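Serine acetyltransferase 1, putative (Entamoeba histolytica, PDB 7BW9) probably transfers an acetyl group to serine, as serine O-acetyltransferases do in cysteine biosynthesis, and binds cysteine. Local coordinates at residues Q105-A110 / S118-I123. Residues are numbered along the deposited sequence; the frame is centred on the assembly and turned at random.
Sequences QDIIAA and SSLAMI
The two backbones are nearest at I107 and I123, whose CA atoms are 6.6 Å apart. Segment 105-110 lies within helix 96-113. In segment 118-123, residues 120-123 form the first turn of helix 120-126, and S119 is its N-cap. The OG of S119 accepts from M122 N, although the position of this OG is less certain. No hydrogen bond joins the two segments; the contact is apolar and buried.

I123 points its CB toward helix 96-113. With chi1 at -64°, CG2 is the branch anti to the backbone N, and this puts it against two residues: A110 CB at 3.8 Å and I107 CG2 at 4.0 Å. The other branch of I123 ends in CD1, which lies 4.0 Å from I107 O. I107 CG2 is shared as well, since L120 CD2 reaches it at 3.8 Å. The side chain of I107 is oblique to those of both L120 and I123.

These helices belong to the helical part of the chain, next to the left-handed beta-helix built from hexapeptide repeats. The linker between them includes D114, P115 and A116, which line a cysteine pocket; the A110 side chain is about 10 Å from a bound cysteine. I130 of helix 128-144 packs on both I107 and I123, and F177 of the beta-helix touches A110. At the other end of the contact, I108 CD1 approaches L120 CD1 at 4.4 Å, and I108 also packs on V309 of the third subunit.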
ATOM      1  N   GLN A 105      19.262  -8.513 -13.808  1.00 12.82           N
ATOM      2  CA  GLN A 105      18.617  -9.786 -14.102  1.00 16.71           C
ATOM      3  C   GLN A 105      17.181  -9.826 -13.601  1.00 14.66           C
ATOM      4  O   GLN A 105      16.327 -10.418 -14.265  1.00 15.39           O
ATOM      5  CB  GLN A 105      19.444 -10.927 -13.534  1.00 17.61           C
ATOM      6  CG  GLN A 105      20.842 -10.969 -14.151  1.00 18.14           C
ATOM      7  CD  GLN A 105      21.687 -12.067 -13.548  1.00 27.65           C
ATOM      8  OE1 GLN A 105      22.307 -12.855 -14.262  1.00 29.94           O
ATOM      9  NE2 GLN A 105      21.696 -12.140 -12.227  1.00 24.46           N
ATOM     10  N   ASP A 106      16.881  -9.166 -12.468  1.00 16.90           N
ATOM     11  CA  ASP A 106      15.482  -9.021 -12.067  1.00 19.71           C
ATOM     12  C   ASP A 106      14.680  -8.290 -13.145  1.00 15.36           C
ATOM     13  O   ASP A 106      13.544  -8.672 -13.457  1.00 15.61           O
ATOM     14  CB  ASP A 106      15.373  -8.288 -10.722  1.00 17.85           C
ATOM     15  CG  ASP A 106      16.022  -9.060  -9.553  1.00 26.15           C
ATOM     16  OD1 ASP A 106      16.031 -10.326  -9.550  1.00 24.19           O
ATOM     17  OD2 ASP A 106      16.525  -8.387  -8.621  1.00 23.19           O
ATOM     18  N   ILE A 107      15.268  -7.246 -13.738  1.00 20.33           N
ATOM     19  CA  ILE A 107      14.600  -6.509 -14.812  1.00 16.31           C
ATOM     20  C   ILE A 107      14.358  -7.411 -16.012  1.00 15.95           C
ATOM     21  O   ILE A 107      13.277  -7.389 -16.617  1.00 18.45           O
ATOM     22  CB  ILE A 107      15.431  -5.272 -15.196  1.00 15.82           C
ATOM     23  CG1 ILE A 107      15.340  -4.215 -14.095  1.00 14.47           C
ATOM     24  CG2 ILE A 107      15.017  -4.736 -16.569  1.00 16.00           C
ATOM     25  CD1 ILE A 107      16.569  -3.347 -14.036  1.00 15.97           C
ATOM     26  N   ILE A 108      15.361  -8.200 -16.389  1.00 18.17           N
ATOM     27  CA  ILE A 108      15.188  -9.168 -17.472  1.00 18.86           C
ATOM     28  C   ILE A 108      14.050 -10.123 -17.145  1.00 14.33           C
ATOM     29  O   ILE A 108      13.197 -10.407 -17.993  1.00 15.29           O
ATOM     30  CB  ILE A 108      16.497  -9.936 -17.728  1.00 19.73           C
ATOM     31  CG1 ILE A 108      17.581  -9.008 -18.310  1.00 21.63           C
ATOM     32  CG2 ILE A 108      16.234 -11.164 -18.604  1.00 18.53           C
ATOM     33  CD1 ILE A 108      17.107  -8.115 -19.422  1.00 28.57           C
ATOM     34  N   ALA A 109      14.028 -10.633 -15.907  1.00 15.82           N
ATOM     35  CA  ALA A 109      12.984 -11.570 -15.489  1.00 16.35           C
ATOM     36  C   ALA A 109      11.612 -10.927 -15.571  1.00 17.75           C
ATOM     37  O   ALA A 109      10.629 -11.587 -15.933  1.00 14.83           O
ATOM     38  CB  ALA A 109      13.240 -12.056 -14.060  1.00 12.47           C
ATOM     39  N   ALA A 110      11.525  -9.635 -15.217  1.00 13.29           N
ATOM     40  CA  ALA A 110      10.254  -8.922 -15.317  1.00 16.34           C
ATOM     41  C   ALA A 110       9.809  -8.825 -16.771  1.00 18.36           C
ATOM     42  O   ALA A 110       8.622  -9.001 -17.084  1.00 15.00           O
ATOM     43  CB  ALA A 110      10.378  -7.519 -14.696  1.00 16.80           C
ATOM     44  N   SER A 118       6.533  -3.753 -21.782  1.00 31.12           N
ATOM     45  CA  SER A 118       6.884  -3.540 -23.178  1.00 35.10           C
ATOM     46  C   SER A 118       8.296  -2.983 -23.388  1.00 34.29           C
ATOM     47  O   SER A 118       8.785  -3.009 -24.520  1.00 30.08           O
ATOM     48  CB  SER A 118       5.854  -2.610 -23.836  1.00 30.09           C
ATOM     49  OG  SER A 118       5.916  -1.319 -23.271  1.00 34.54           O
ATOM     50  N   SER A 119       8.969  -2.506 -22.340  1.00 27.44           N
ATOM     51  CA  SER A 119      10.303  -1.933 -22.488  1.00 29.29           C
ATOM     52  C   SER A 119      11.025  -2.017 -21.155  1.00 27.87           C
ATOM     53  O   SER A 119      10.397  -2.075 -20.099  1.00 28.90           O
ATOM     54  CB  SER A 119      10.237  -0.476 -22.983  1.00 29.01           C
ATOM     55  OG  SER A 119      10.104   0.452 -21.906  1.00 27.72           O
ATOM     56  N   LEU A 120      12.360  -2.002 -21.214  1.00 28.03           N
ATOM     57  CA  LEU A 120      13.139  -1.974 -19.980  1.00 26.46           C
ATOM     58  C   LEU A 120      12.970  -0.649 -19.253  1.00 26.65           C
ATOM     59  O   LEU A 120      12.957  -0.623 -18.014  1.00 22.55           O
ATOM     60  CB  LEU A 120      14.623  -2.243 -20.253  1.00 32.44           C
ATOM     61  CG  LEU A 120      15.005  -3.621 -20.810  1.00 38.54           C
ATOM     62  CD1 LEU A 120      16.462  -3.928 -20.518  1.00 26.50           C
ATOM     63  CD2 LEU A 120      14.090  -4.742 -20.287  1.00 28.21           C
ATOM     64  N   ALA A 121      12.822   0.453 -19.997  1.00 21.61           N
ATOM     65  CA  ALA A 121      12.590   1.754 -19.369  1.00 24.84           C
ATOM     66  C   ALA A 121      11.368   1.712 -18.458  1.00 24.42           C
ATOM     67  O   ALA A 121      11.433   2.119 -17.290  1.00 21.54           O
ATOM     68  CB  ALA A 121      12.416   2.833 -20.438  1.00 21.06           C
ATOM     69  N   MET A 122      10.243   1.222 -18.984  1.00 23.92           N
ATOM     70  CA  MET A 122       9.028   1.108 -18.187  1.00 22.95           C
ATOM     71  C   MET A 122       9.290   0.298 -16.925  1.00 21.76           C
ATOM     72  O   MET A 122       8.925   0.708 -15.818  1.00 22.76           O
ATOM     73  CB  MET A 122       7.923   0.462 -19.023  1.00 24.07           C
ATOM     74  CG  MET A 122       6.756  -0.092 -18.198  1.00 31.01           C
ATOM     75  SD  MET A 122       5.612  -1.130 -19.145  1.00 35.79           S
ATOM     76  CE  MET A 122       5.131  -0.007 -20.442  1.00 30.44           C
ATOM     77  N   ILE A 123       9.962  -0.845 -17.080  1.00 20.98           N
ATOM     78  CA  ILE A 123      10.253  -1.713 -15.943  1.00 21.98           C
ATOM     79  C   ILE A 123      11.135  -0.982 -14.942  1.00 21.77           C
ATOM     80  O   ILE A 123      10.870  -0.981 -13.733  1.00 16.37           O
ATOM     81  CB  ILE A 123      10.905  -3.025 -16.428  1.00 17.03           C
ATOM     82  CG1 ILE A 123       9.932  -3.816 -17.301  1.00 19.63           C
ATOM     83  CG2 ILE A 123      11.382  -3.887 -15.256  1.00 14.30           C
ATOM     84  CD1 ILE A 123      10.604  -4.845 -18.150  1.00 17.69           C
TER